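Local structure of TudS (Uncultured bacterium, 6Z96) at residues A[84-87]-A[88-92]; A[124-127]-A[128-132]; A[7-11]-A[12-16]; A[27-30]-A[31-35]. The protein removes sulfur from thiouracil with the help of a [4Fe-4S] cluster, in a desulfuration that involves no net redox change and probably passes through a [4Fe-5S] intermediate. All blocks are in the same frame, centred on the assembly; numbering follows the deposited sequence.

Interaction 1 (A[84-87]-A[88-92]); sequences LGLC and LAQGI
Cys87 and Ile92 meet in a local contact at the C-terminal end of helix 73-90, where the last turn closes and the chain heads for strand 94-96. Ile92 N donates to Cys87 O at 2.9 Å, lying in the carbonyl plane on a lone pair. Near this bond the sulfur packs against a methyl: Cys87 SG is 3.8 Å from Ile92 CG2. The compact thiol and the apolar isoleucine both suit a buried place, with Cys87 resting on Ile6 of the central sheet. A water ties the same ends together, donating to Ile92 O and weakly to Cys87 O. One turn earlier Leu88 N bonds to Leu84 O, and Leu84 CG touches Leu88 CD1 at 4.0 Å, the two side chains crossing obliquely. On another side of the helix Leu86 CD1 lies 3.9 Å from Gln90 CG; the Gln90 chain bends beyond this contact, and its OE1 accepts from Lys4 NZ. Leu86 itself rests on Ile6 and Phe42. Gly91 turns the chain with a positive phi of 69°, a conformation that comes easily to glycine because it has no CB. Together the glycine and the bonding back into the last turn form a Schellman motif.

Interaction 2 (A[124-127]-A[128-132]); sequences KTTA and LLRRH
Thr126 and Arg130, one turn apart on helix 124-131, lie side by side and point the same way, the methyl of the threonine under the flat end of the arginine. Thr126 CG2 sits 3.4 Å from the guanidinium plane, offset toward its rim, with Arg130 NH1 its nearest atom at 3.6 Å. The extended arginine chain, chi2 -179° and chi3 167°, carries the group along the threonine. Its two terminal nitrogens both have partners: NH1 makes a salt bridge with Glu122 and a hydrogen bond to Ser106 O, while NH2 donates to Val136 O. Threonine suits the site because its two branches do different work: as CG2 meets the arginine, OG1 bonds to Gly105 O.

Along the backbone the carbonyls of residues 124-127 each accept from the amide four residues on. Leu129 N to Thr125 O is the straightest, 2.9 Å with an N-H...O angle of 170°; Leu128 N to Lys124 O is longer at 3.2 Å. Lys124 NZ is held by Asp77, in a salt bridge, and by Glu62 O. Thr125 CG2 meets Leu129 CD1 at 4.0 Å, an apolar pair on a buried side. Here Thr125 faces Ala80 and Ala83 of helix 73-90, whereas Leu129, like Thr126, packs on Val136 of strand 135-137, so helix 124-131 packs against both that helix and the edge strand of the parallel sheet.

Interaction 3 (A[7-11]-A[12-16]); sequences VSACL and LGQPV. With SF4 (iron/sulfur cluster), chain C.
Ala9 and Gln14 meet in the tight cluster-binding loop that follows strand 5-8 of the parallel sheet and carries Cys10, one of the ligands of the iron-sulfur cluster. Backbone hydrogen bonds fold the loop. Ala9 O accepts two donors from opposite faces of its plane: Gln14 N at 3.2 Å, and Leu12 N on the other face, well above the plane. Gly13 N bonds to Cys10 O at 3.0 Å, also from above the carbonyl plane. Gly13 has a phi of 91°, at which a side chain would collide with the carbonyl oxygen before it, so glycine, which has none, suits the turn; Pro15 then centres an inverse gamma turn that brings Val16 back toward the cluster.

A few apolar contacts line the loop. Ala9 CB touches Val16 CG2 at 3.9 Å, a methyl small enough to lie between Val16 and the extended Gln14 chain.

Around the cluster, Ser8 CB packs against the sulfide S1 and its OG accepts from Lys98 N, while Val16 O holds Arg54 of the same pocket. With chi1 at 58°, Cys10 SG sits between its backbone N and carbonyl carbon and binds the iron FE2 at 2.3 Å.

Interaction 4 (A[27-30]-A[31-35]); sequences SNWL and DALGA
Asp31 meets Ser27 at the start of helix 28-35, where Asp31 N donates to Ser27 O at 3.0 Å. Ser27 is the N-cap: Ser27 OG accepts from Leu30 N (3.0 Å, 167°), satisfying an amide of the first turn that has no earlier carbonyl in the helix to bond to. The carboxylate of Asp31 is linked to Asn28 through a water that donates to Asp31 OD2 and Asn28 OD1, and an acid here should sit favourably with the positive end of the helix dipole. Next, Ala32 N bonds to Asn28 O; its small side chain suits an exposed surface. Leu33 N is held by Trp29 O, and the Leu33 side chain runs beside the indole, both pointing the same way. Leu33 CD2 approaches the benzene part of the indole obliquely, 3.8 Å from Trp29 CH2. With Trp29 CG anti to the backbone N (chi1 172°), the ring leans toward the next turn, where Leu33 lies. Gly34 N bonds to Leu30 O at 3.0 Å. As the helical crossover of the beta-alpha-beta unit between strands 5-8 and 39-42, the helix sends Leu30 onto Leu12 and Ile25, while Trp29 packs on Leu145, Ala146 and Leu149 of helix 142-151.

Overall arrangement
Interaction 3 is the one of the four that binds the iron-sulfur cluster, and the others are arranged at increasing remove from it. The side chain of Thr125 in interaction 2 is about 7 Å from the cluster, that of Leu86 in interaction 1 about 11 Å, and that of Leu30 in interaction 4 about 12 Å. The bound hydrosulfuric acid lies about 6 Å from the Cys10 side chain. Interactions 1 and 2 pack together, with Leu84 CD1 3.7 Å from His132 CB. Interaction 4 touches interaction 3 where Leu30 CD2 meets Leu12 CD2 at 3.9 Å. Interactions 2 and 3 lie on opposite sides of the chain's centre, their centres about 19 Å apart.

Interaction 1 (A[84-87]-A[88-92])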
ATOM      1  N   LEU A  84       2.045   9.735   1.649  1.00 18.27           N
ATOM      2  CA  LEU A  84       1.178  10.850   2.049  1.00 19.67           C
ATOM      3  C   LEU A  84       1.518  12.100   1.229  1.00 20.67           C
ATOM      4  O   LEU A  84       0.612  12.780   0.759  1.00 21.41           O
ATOM      5  CB  LEU A  84       1.360  11.133   3.550  1.00 19.74           C
ATOM      6  CG  LEU A  84       0.577  12.338   4.057  1.00 22.01           C
ATOM      7  CD1 LEU A  84      -0.908  12.094   3.941  1.00 22.20           C
ATOM      8  CD2 LEU A  84       0.937  12.666   5.491  1.00 22.18           C
ATOM      9  N   GLY A  85       2.810  12.374   1.037  1.00 20.57           N
ATOM     10  CA  GLY A  85       3.249  13.531   0.258  1.00 21.10           C
ATOM     11  C   GLY A  85       2.753  13.489  -1.165  1.00 22.18           C
ATOM     12  O   GLY A  85       2.353  14.526  -1.707  1.00 23.22           O
ATOM     13  N   LEU A  86       2.757  12.293  -1.786  1.00 21.08           N
ATOM     14  CA  LEU A  86       2.267  12.156  -3.149  1.00 22.08           C
ATOM     15  C   LEU A  86       0.753  12.412  -3.178  1.00 22.81           C
ATOM     16  O   LEU A  86       0.260  13.112  -4.068  1.00 23.83           O
ATOM     17  CB  LEU A  86       2.595  10.753  -3.684  1.00 22.90           C
ATOM     18  CG  LEU A  86       2.085  10.440  -5.066  1.00 27.11           C
ATOM     19  CD1 LEU A  86       2.772  11.314  -6.086  1.00 27.60           C
ATOM     20  CD2 LEU A  86       2.293   8.978  -5.411  1.00 28.62           C
ATOM     21  N   CYS A  87       0.026  11.875  -2.188  1.00 22.16           N
ATOM     22  CA  CYS A  87      -1.430  12.101  -2.121  1.00 22.39           C
ATOM     23  C   CYS A  87      -1.752  13.576  -1.941  1.00 24.53           C
ATOM     24  O   CYS A  87      -2.661  14.071  -2.601  1.00 25.88           O
ATOM     25  CB  CYS A  87      -2.057  11.280  -1.008  1.00 21.74           C
ATOM     26  SG  CYS A  87      -2.063   9.500  -1.338  1.00 20.28           S
ATOM     27  N   LEU A  88      -1.054  14.259  -1.032  1.00 25.71           N
ATOM     28  CA  LEU A  88      -1.317  15.686  -0.800  1.00 27.58           C
ATOM     29  C   LEU A  88      -1.009  16.504  -2.043  1.00 28.74           C
ATOM     30  O   LEU A  88      -1.806  17.366  -2.420  1.00 29.95           O
ATOM     31  CB  LEU A  88      -0.529  16.207   0.395  1.00 28.47           C
ATOM     32  CG  LEU A  88      -0.882  15.578   1.742  1.00 31.00           C
ATOM     33  CD1 LEU A  88       0.051  16.078   2.828  1.00 31.62           C
ATOM     34  CD2 LEU A  88      -2.343  15.824   2.118  1.00 32.44           C
ATOM     35  N   ALA A  89       0.110  16.213  -2.711  1.00 28.71           N
ATOM     36  CA  ALA A  89       0.496  16.962  -3.909  1.00 29.78           C
ATOM     37  C   ALA A  89      -0.483  16.765  -5.052  1.00 31.27           C
ATOM     38  O   ALA A  89      -0.755  17.709  -5.795  1.00 32.11           O
ATOM     39  CB  ALA A  89       1.896  16.554  -4.355  1.00 29.89           C
ATOM     40  N   GLN A  90      -0.968  15.531  -5.233  1.00 31.10           N
ATOM     41  CA  GLN A  90      -1.843  15.182  -6.354  1.00 31.47           C
ATOM     42  C   GLN A  90      -3.335  15.286  -6.059  1.00 31.57           C
ATOM     43  O   GLN A  90      -4.127  14.999  -6.956  1.00 33.13           O
ATOM     44  CB  GLN A  90      -1.533  13.749  -6.850  1.00 32.96           C
ATOM     45  CG  GLN A  90      -0.136  13.564  -7.443  1.00 37.88           C
ATOM     46  CD  GLN A  90      -0.095  13.827  -8.930  1.00 45.55           C
ATOM     47  OE1 GLN A  90      -0.887  13.313  -9.703  1.00 48.11           O
ATOM     48  NE2 GLN A  90       0.840  14.632  -9.365  1.00 47.18           N
ATOM     49  N   GLY A  91      -3.711  15.634  -4.831  1.00 30.28           N
ATOM     50  CA  GLY A  91      -5.110  15.720  -4.429  1.00 30.00           C
ATOM     51  C   GLY A  91      -5.807  14.373  -4.367  1.00 29.19           C
ATOM     52  O   GLY A  91      -7.004  14.270  -4.624  1.00 30.53           O
ATOM     53  N   ILE A  92      -5.070  13.326  -4.013  1.00 25.77           N
ATOM     54  CA  ILE A  92      -5.607  11.981  -3.928  1.00 24.59           C
ATOM     55  C   ILE A  92      -6.247  11.699  -2.582  1.00 24.31           C
ATOM     56  O   ILE A  92      -5.648  11.955  -1.539  1.00 24.90           O
ATOM     57  CB  ILE A  92      -4.471  10.978  -4.250  1.00 24.07           C
ATOM     58  CG1 ILE A  92      -4.047  11.125  -5.721  1.00 25.58           C
ATOM     59  CG2 ILE A  92      -4.880   9.546  -3.916  1.00 24.03           C
ATOM     60  CD1 ILE A  92      -2.804  10.258  -6.114  1.00 27.37           C
TER
HETATM   61  O   HOH W   1      -4.922  14.361  -0.220  1.00 49.50           O

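Interaction 2 (A[124-127]-A[128-132])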
ATOM      1  N   LYS A 124       2.110   0.312   8.112  1.00 15.79           N
ATOM      2  CA  LYS A 124       2.507   1.694   8.434  1.00 15.52           C
ATOM      3  C   LYS A 124       2.001   2.749   7.468  1.00 15.92           C
ATOM      4  O   LYS A 124       1.640   3.841   7.908  1.00 16.71           O
ATOM      5  CB  LYS A 124       4.028   1.789   8.469  1.00 17.00           C
ATOM      6  CG  LYS A 124       4.616   1.077   9.663  1.00 20.30           C
ATOM      7  CD  LYS A 124       4.680   2.095  10.790  1.00 24.52           C
ATOM      8  CE  LYS A 124       5.790   1.869  11.751  1.00 25.64           C
ATOM      9  NZ  LYS A 124       5.927   3.046  12.681  1.00 21.36           N
ATOM     10  N   THR A 125       1.975   2.450   6.160  1.00 14.75           N
ATOM     11  CA  THR A 125       1.520   3.415   5.182  1.00 14.33           C
ATOM     12  C   THR A 125       0.007   3.561   5.285  1.00 14.97           C
ATOM     13  O   THR A 125      -0.483   4.689   5.346  1.00 15.92           O
ATOM     14  CB  THR A 125       1.979   3.006   3.789  1.00 15.75           C
ATOM     15  OG1 THR A 125       3.415   3.129   3.743  1.00 15.84           O
ATOM     16  CG2 THR A 125       1.400   3.926   2.697  1.00 16.44           C
ATOM     17  N   THR A 126      -0.723   2.441   5.360  1.00 15.40           N
ATOM     18  CA  THR A 126      -2.176   2.513   5.545  1.00 15.32           C
ATOM     19  C   THR A 126      -2.560   3.326   6.780  1.00 16.29           C
ATOM     20  O   THR A 126      -3.415   4.213   6.693  1.00 17.11           O
ATOM     21  CB  THR A 126      -2.716   1.111   5.683  1.00 16.06           C
ATOM     22  OG1 THR A 126      -2.497   0.452   4.441  1.00 16.98           O
ATOM     23  CG2 THR A 126      -4.227   1.105   6.061  1.00 16.80           C
ATOM     24  N   ALA A 127      -1.872   3.084   7.900  1.00 15.85           N
ATOM     25  CA  ALA A 127      -2.186   3.821   9.134  1.00 17.02           C
ATOM     26  C   ALA A 127      -2.007   5.322   8.961  1.00 17.75           C
ATOM     27  O   ALA A 127      -2.874   6.092   9.406  1.00 18.59           O
ATOM     28  CB  ALA A 127      -1.307   3.310  10.274  1.00 17.94           C
ATOM     29  N   LEU A 128      -0.912   5.747   8.308  1.00 16.13           N
ATOM     30  CA  LEU A 128      -0.650   7.171   8.147  1.00 16.43           C
ATOM     31  C   LEU A 128      -1.655   7.793   7.201  1.00 17.25           C
ATOM     32  O   LEU A 128      -2.201   8.866   7.488  1.00 18.16           O
ATOM     33  CB  LEU A 128       0.795   7.415   7.677  1.00 16.44           C
ATOM     34  CG  LEU A 128       1.160   8.888   7.545  1.00 18.18           C
ATOM     35  CD1 LEU A 128       1.155   9.555   8.912  1.00 19.28           C
ATOM     36  CD2 LEU A 128       2.532   9.049   6.935  1.00 19.13           C
ATOM     37  N   LEU A 129      -1.963   7.113   6.082  1.00 16.04           N
ATOM     38  CA  LEU A 129      -2.937   7.667   5.132  1.00 16.58           C
ATOM     39  C   LEU A 129      -4.313   7.797   5.778  1.00 17.87           C
ATOM     40  O   LEU A 129      -4.949   8.847   5.624  1.00 18.59           O
ATOM     41  CB  LEU A 129      -3.040   6.793   3.871  1.00 16.78           C
ATOM     42  CG  LEU A 129      -1.735   6.663   3.067  1.00 18.85           C
ATOM     43  CD1 LEU A 129      -1.964   5.830   1.816  1.00 19.65           C
ATOM     44  CD2 LEU A 129      -1.205   8.042   2.646  1.00 20.23           C
ATOM     45  N   ARG A 130      -4.743   6.773   6.535  1.00 18.02           N
ATOM     46  CA  ARG A 130      -6.065   6.836   7.201  1.00 19.17           C
ATOM     47  C   ARG A 130      -6.117   7.975   8.226  1.00 20.90           C
ATOM     48  O   ARG A 130      -7.142   8.643   8.342  1.00 22.03           O
ATOM     49  CB  ARG A 130      -6.408   5.493   7.856  1.00 19.29           C
ATOM     50  CG  ARG A 130      -6.836   4.477   6.803  1.00 19.55           C
ATOM     51  CD  ARG A 130      -7.195   3.137   7.421  1.00 20.25           C
ATOM     52  NE  ARG A 130      -7.880   2.287   6.447  1.00 20.81           N
ATOM     53  CZ  ARG A 130      -7.969   0.965   6.539  1.00 21.65           C
ATOM     54  NH1 ARG A 130      -7.388   0.322   7.550  1.00 21.10           N
ATOM     55  NH2 ARG A 130      -8.605   0.270   5.601  1.00 21.51           N
ATOM     56  N   ARG A 131      -5.016   8.203   8.950  0.70 20.11           N
ATOM     57  CA  ARG A 131      -4.882   9.285   9.942  0.70 21.52           C
ATOM     58  C   ARG A 131      -5.020  10.673   9.297  0.70 22.06           C
ATOM     59  O   ARG A 131      -5.379  11.649   9.978  0.70 22.93           O
ATOM     60  CB  ARG A 131      -3.509   9.119  10.591  0.70 23.79           C
ATOM     61  CG  ARG A 131      -3.058  10.119  11.570  0.70 28.41           C
ATOM     62  CD  ARG A 131      -1.843   9.551  12.320  0.70 32.18           C
ATOM     63  NE  ARG A 131      -1.183  10.641  13.030  0.70 35.44           N
ATOM     64  CZ  ARG A 131      -1.515  11.045  14.252  0.70 37.00           C
ATOM     65  NH1 ARG A 131      -2.477  10.427  14.925  0.70 36.60           N
ATOM     66  NH2 ARG A 131      -0.881  12.065  14.812  0.70 35.34           N
ATOM     67  N   HIS A 132      -4.711  10.781   8.004  1.00 21.83           N
ATOM     68  CA  HIS A 132      -4.829  12.018   7.255  1.00 22.33           C
ATOM     69  C   HIS A 132      -6.063  12.064   6.342  1.00 23.31           C
ATOM     70  O   HIS A 132      -6.113  12.867   5.416  1.00 24.73           O
ATOM     71  CB  HIS A 132      -3.532  12.308   6.493  1.00 22.90           C
ATOM     72  CG  HIS A 132      -2.395  12.695   7.393  1.00 24.26           C
ATOM     73  ND1 HIS A 132      -2.050  14.031   7.583  1.00 26.79           N
ATOM     74  CD2 HIS A 132      -1.603  11.927   8.172  1.00 24.81           C
ATOM     75  CE1 HIS A 132      -1.058  14.025   8.456  1.00 26.92           C
ATOM     76  NE2 HIS A 132      -0.752  12.788   8.847  1.00 26.56           N
TER

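Interaction 3 (A[7-11]-A[12-16])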
ATOM      1  N   VAL A   7      -1.779   3.484  -5.842  1.00 17.23           N
ATOM      2  CA  VAL A   7      -1.910   2.028  -5.845  0.80 17.46           C
ATOM      3  C   VAL A   7      -0.589   1.383  -5.503  1.00 17.33           C
ATOM      4  O   VAL A   7       0.416   1.768  -6.077  1.00 17.92           O
ATOM      5  CB  VAL A   7      -2.328   1.518  -7.255  0.80 18.16           C
ATOM      6  CG1 VAL A   7      -2.583   0.010  -7.255  0.80 18.35           C
ATOM      7  CG2 VAL A   7      -3.554   2.266  -7.780  0.80 18.53           C
ATOM      8  N   SER A   8      -0.578   0.365  -4.622  1.00 16.12           N
ATOM      9  CA  SER A   8       0.653  -0.402  -4.339  1.00 15.53           C
ATOM     10  C   SER A   8       1.251  -0.889  -5.670  1.00 15.86           C
ATOM     11  O   SER A   8       0.543  -1.500  -6.470  1.00 16.72           O
ATOM     12  CB  SER A   8       0.310  -1.649  -3.530  1.00 15.29           C
ATOM     13  OG  SER A   8       0.021  -1.303  -2.189  1.00 16.39           O
ATOM     14  N   ALA A   9       2.518  -0.561  -5.921  1.00 14.94           N
ATOM     15  CA  ALA A   9       3.131  -0.878  -7.213  1.00 15.82           C
ATOM     16  C   ALA A   9       3.094  -2.362  -7.548  1.00 16.21           C
ATOM     17  O   ALA A   9       2.967  -2.726  -8.730  1.00 17.14           O
ATOM     18  CB  ALA A   9       4.564  -0.344  -7.269  1.00 16.43           C
ATOM     19  N   CYS A  10       3.165  -3.226  -6.524  1.00 15.29           N
ATOM     20  CA  CYS A  10       3.115  -4.667  -6.772  1.00 15.43           C
ATOM     21  C   CYS A  10       1.756  -5.094  -7.346  1.00 16.75           C
ATOM     22  O   CYS A  10       1.710  -6.043  -8.139  1.00 17.52           O
ATOM     23  CB  CYS A  10       3.454  -5.453  -5.515  1.00 16.35           C
ATOM     24  SG  CYS A  10       2.354  -5.096  -4.116  1.00 17.24           S
ATOM     25  N   LEU A  11       0.669  -4.398  -6.969  1.00 16.74           N
ATOM     26  CA  LEU A  11      -0.662  -4.762  -7.509  1.00 17.15           C
ATOM     27  C   LEU A  11      -0.767  -4.460  -8.999  1.00 20.11           C
ATOM     28  O   LEU A  11      -1.640  -5.020  -9.669  1.00 21.86           O
ATOM     29  CB  LEU A  11      -1.774  -4.005  -6.767  1.00 16.31           C
ATOM     30  CG  LEU A  11      -1.936  -4.399  -5.295  1.00 17.92           C
ATOM     31  CD1 LEU A  11      -2.996  -3.496  -4.609  1.00 17.85           C
ATOM     32  CD2 LEU A  11      -2.374  -5.856  -5.152  1.00 18.83           C
ATOM     33  N   LEU A  12       0.066  -3.560  -9.508  1.00 20.73           N
ATOM     34  CA  LEU A  12       0.137  -3.248 -10.947  1.00 22.73           C
ATOM     35  C   LEU A  12       1.120  -4.160 -11.704  1.00 24.85           C
ATOM     36  O   LEU A  12       1.334  -3.953 -12.908  1.00 27.51           O
ATOM     37  CB  LEU A  12       0.554  -1.807 -11.135  1.00 23.85           C
ATOM     38  CG  LEU A  12      -0.418  -0.811 -10.566  1.00 27.35           C
ATOM     39  CD1 LEU A  12       0.150   0.572 -10.673  1.00 29.36           C
ATOM     40  CD2 LEU A  12      -1.784  -0.872 -11.286  1.00 28.41           C
ATOM     41  N   GLY A  13       1.672  -5.167 -11.031  1.00 22.92           N
ATOM     42  CA  GLY A  13       2.575  -6.130 -11.650  1.00 22.46           C
ATOM     43  C   GLY A  13       4.038  -5.756 -11.584  1.00 22.17           C
ATOM     44  O   GLY A  13       4.868  -6.444 -12.184  1.00 23.34           O
ATOM     45  N   GLN A  14       4.387  -4.665 -10.869  1.00 19.87           N
ATOM     46  CA  GLN A  14       5.797  -4.296 -10.756  1.00 18.96           C
ATOM     47  C   GLN A  14       6.516  -5.250  -9.821  1.00 19.07           C
ATOM     48  O   GLN A  14       5.992  -5.612  -8.776  1.00 19.29           O
ATOM     49  CB  GLN A  14       5.936  -2.860 -10.322  1.00 19.66           C
ATOM     50  CG  GLN A  14       5.230  -1.906 -11.283  1.00 20.95           C
ATOM     51  CD  GLN A  14       5.642  -0.489 -11.052  1.00 25.75           C
ATOM     52  OE1 GLN A  14       6.701  -0.219 -10.474  1.00 27.43           O
ATOM     53  NE2 GLN A  14       4.856   0.453 -11.543  1.00 26.96           N
ATOM     54  N   PRO A  15       7.750  -5.658 -10.169  1.00 18.60           N
ATOM     55  CA  PRO A  15       8.449  -6.666  -9.359  1.00 17.95           C
ATOM     56  C   PRO A  15       9.235  -6.039  -8.226  1.00 18.84           C
ATOM     57  O   PRO A  15      10.441  -6.257  -8.069  1.00 19.54           O
ATOM     58  CB  PRO A  15       9.376  -7.353 -10.380  1.00 18.42           C
ATOM     59  CG  PRO A  15       9.758  -6.187 -11.274  1.00 19.44           C
ATOM     60  CD  PRO A  15       8.485  -5.357 -11.421  1.00 18.87           C
ATOM     61  N   VAL A  16       8.504  -5.335  -7.374  1.00 17.99           N
ATOM     62  CA  VAL A  16       9.081  -4.639  -6.228  1.00 17.73           C
ATOM     63  C   VAL A  16       8.832  -5.353  -4.895  1.00 16.42           C
ATOM     64  O   VAL A  16       9.247  -4.806  -3.873  1.00 16.22           O
ATOM     65  CB  VAL A  16       8.544  -3.195  -6.170  1.00 19.42           C
ATOM     66  CG1 VAL A  16       9.079  -2.347  -7.321  1.00 20.52           C
ATOM     67  CG2 VAL A  16       7.011  -3.191  -6.132  1.00 19.89           C
TER
HETATM   68 FE1  SF4 C 301       5.321  -4.394  -0.481  0.80 16.75          FE
HETATM   69 FE2  SF4 C 301       3.716  -3.989  -2.617  0.90 14.54          FE
HETATM   70 FE3  SF4 C 301       5.740  -2.198  -2.086  0.90 14.23          FE
HETATM   71 FE4  SF4 C 301       3.500  -2.297  -0.498  0.90 14.76          FE
HETATM   72  S1  SF4 C 301       3.644  -1.669  -2.724  0.90 14.45           S
HETATM   73  S2  SF4 C 301       5.652  -2.144   0.227  0.90 15.60           S
HETATM   74  S3  SF4 C 301       3.053  -4.569  -0.497  0.90 15.91           S
HETATM   75  S4  SF4 C 301       5.942  -4.418  -2.711  0.90 15.29           S

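Interaction 4 (A[27-30]-A[31-35])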
ATOM      1  N   SER A  27      -7.930  -7.237 -13.286  1.00 28.29           N
ATOM      2  CA  SER A  27      -9.043  -6.337 -13.089  1.00 27.95           C
ATOM      3  C   SER A  27      -9.201  -5.445 -14.291  1.00 27.73           C
ATOM      4  O   SER A  27      -8.351  -4.591 -14.550  1.00 27.40           O
ATOM      5  CB  SER A  27      -8.812  -5.491 -11.838  1.00 27.91           C
ATOM      6  OG  SER A  27      -9.768  -4.454 -11.723  1.00 28.81           O
ATOM      7  N   ASN A  28     -10.325  -5.588 -15.001  1.00 28.13           N
ATOM      8  CA  ASN A  28     -10.605  -4.716 -16.143  1.00 28.61           C
ATOM      9  C   ASN A  28     -10.730  -3.253 -15.692  1.00 27.57           C
ATOM     10  O   ASN A  28     -10.290  -2.335 -16.383  1.00 27.70           O
ATOM     11  CB  ASN A  28     -11.897  -5.155 -16.849  1.00 31.62           C
ATOM     12  CG  ASN A  28     -11.793  -6.514 -17.497  1.00 37.03           C
ATOM     13  OD1 ASN A  28     -10.710  -6.953 -17.887  1.00 38.48           O
ATOM     14  ND2 ASN A  28     -12.917  -7.220 -17.615  1.00 38.74           N
ATOM     15  N   TRP A  29     -11.345  -3.040 -14.521  1.00 26.69           N
ATOM     16  CA  TRP A  29     -11.520  -1.708 -13.982  1.00 26.25           C
ATOM     17  C   TRP A  29     -10.158  -1.050 -13.704  1.00 25.37           C
ATOM     18  O   TRP A  29      -9.946   0.088 -14.110  1.00 25.56           O
ATOM     19  CB  TRP A  29     -12.384  -1.759 -12.705  1.00 26.39           C
ATOM     20  CG  TRP A  29     -12.461  -0.446 -11.989  1.00 27.24           C
ATOM     21  CD1 TRP A  29     -13.271   0.609 -12.284  1.00 27.92           C
ATOM     22  CD2 TRP A  29     -11.678  -0.048 -10.854  1.00 27.02           C
ATOM     23  NE1 TRP A  29     -13.018   1.651 -11.428  1.00 28.02           N
ATOM     24  CE2 TRP A  29     -12.053   1.269 -10.530  1.00 27.87           C
ATOM     25  CE3 TRP A  29     -10.700  -0.685 -10.072  1.00 27.53           C
ATOM     26  CZ2 TRP A  29     -11.439   1.985  -9.498  1.00 28.62           C
ATOM     27  CZ3 TRP A  29     -10.108   0.022  -9.040  1.00 28.37           C
ATOM     28  CH2 TRP A  29     -10.472   1.344  -8.769  1.00 28.69           C
ATOM     29  N   LEU A  30      -9.253  -1.756 -13.015  1.00 24.47           N
ATOM     30  CA  LEU A  30      -7.948  -1.177 -12.680  1.00 24.33           C
ATOM     31  C   LEU A  30      -7.136  -0.942 -13.947  1.00 25.14           C
ATOM     32  O   LEU A  30      -6.486   0.090 -14.060  1.00 25.54           O
ATOM     33  CB  LEU A  30      -7.184  -2.081 -11.702  1.00 24.00           C
ATOM     34  CG  LEU A  30      -5.837  -1.520 -11.218  1.00 24.96           C
ATOM     35  CD1 LEU A  30      -6.002  -0.152 -10.538  1.00 25.11           C
ATOM     36  CD2 LEU A  30      -5.203  -2.474 -10.242  1.00 25.81           C
ATOM     37  N   ASP A  31      -7.247  -1.840 -14.942  1.00 25.59           N
ATOM     38  CA  ASP A  31      -6.552  -1.652 -16.217  1.00 26.93           C
ATOM     39  C   ASP A  31      -7.019  -0.372 -16.902  1.00 27.60           C
ATOM     40  O   ASP A  31      -6.190   0.410 -17.375  1.00 28.58           O
ATOM     41  CB  ASP A  31      -6.809  -2.850 -17.164  1.00 29.55           C
ATOM     42  CG  ASP A  31      -6.084  -4.124 -16.787  1.00 37.08           C
ATOM     43  OD1 ASP A  31      -5.246  -4.083 -15.847  1.00 38.04           O
ATOM     44  OD2 ASP A  31      -6.359  -5.168 -17.418  1.00 39.60           O
ATOM     45  N   ALA A  32      -8.350  -0.139 -16.925  1.00 27.55           N
ATOM     46  CA  ALA A  32      -8.926   1.050 -17.541  1.00 27.96           C
ATOM     47  C   ALA A  32      -8.476   2.313 -16.809  1.00 28.51           C
ATOM     48  O   ALA A  32      -8.136   3.321 -17.437  1.00 29.43           O
ATOM     49  CB  ALA A  32     -10.449   0.952 -17.540  1.00 28.47           C
ATOM     50  N   LEU A  33      -8.440   2.259 -15.470  1.00 27.92           N
ATOM     51  CA  LEU A  33      -8.014   3.396 -14.670  1.00 28.10           C
ATOM     52  C   LEU A  33      -6.555   3.768 -14.991  1.00 28.41           C
ATOM     53  O   LEU A  33      -6.239   4.939 -15.170  1.00 28.18           O
ATOM     54  CB  LEU A  33      -8.150   3.015 -13.186  1.00 28.35           C
ATOM     55  CG  LEU A  33      -8.221   4.190 -12.225  1.00 29.68           C
ATOM     56  CD1 LEU A  33      -9.451   5.036 -12.471  1.00 30.08           C
ATOM     57  CD2 LEU A  33      -8.243   3.695 -10.804  1.00 30.11           C
ATOM     58  N   GLY A  34      -5.705   2.756 -15.117  1.00 29.30           N
ATOM     59  CA  GLY A  34      -4.305   2.955 -15.458  1.00 30.99           C
ATOM     60  C   GLY A  34      -4.159   3.521 -16.854  1.00 33.05           C
ATOM     61  O   GLY A  34      -3.381   4.457 -17.064  1.00 33.93           O
ATOM     62  N   ALA A  35      -4.978   3.023 -17.796  1.00 33.96           N
ATOM     63  CA  ALA A  35      -4.974   3.523 -19.177  1.00 35.09           C
ATOM     64  C   ALA A  35      -5.362   5.008 -19.265  1.00 35.70           C
ATOM     65  O   ALA A  35      -4.932   5.695 -20.188  1.00 36.64           O
ATOM     66  CB  ALA A  35      -5.885   2.673 -20.057  1.00 35.31           C
TER
HETATM   67  O   HOH W   2      -8.587  -5.153 -19.455  1.00 44.97           O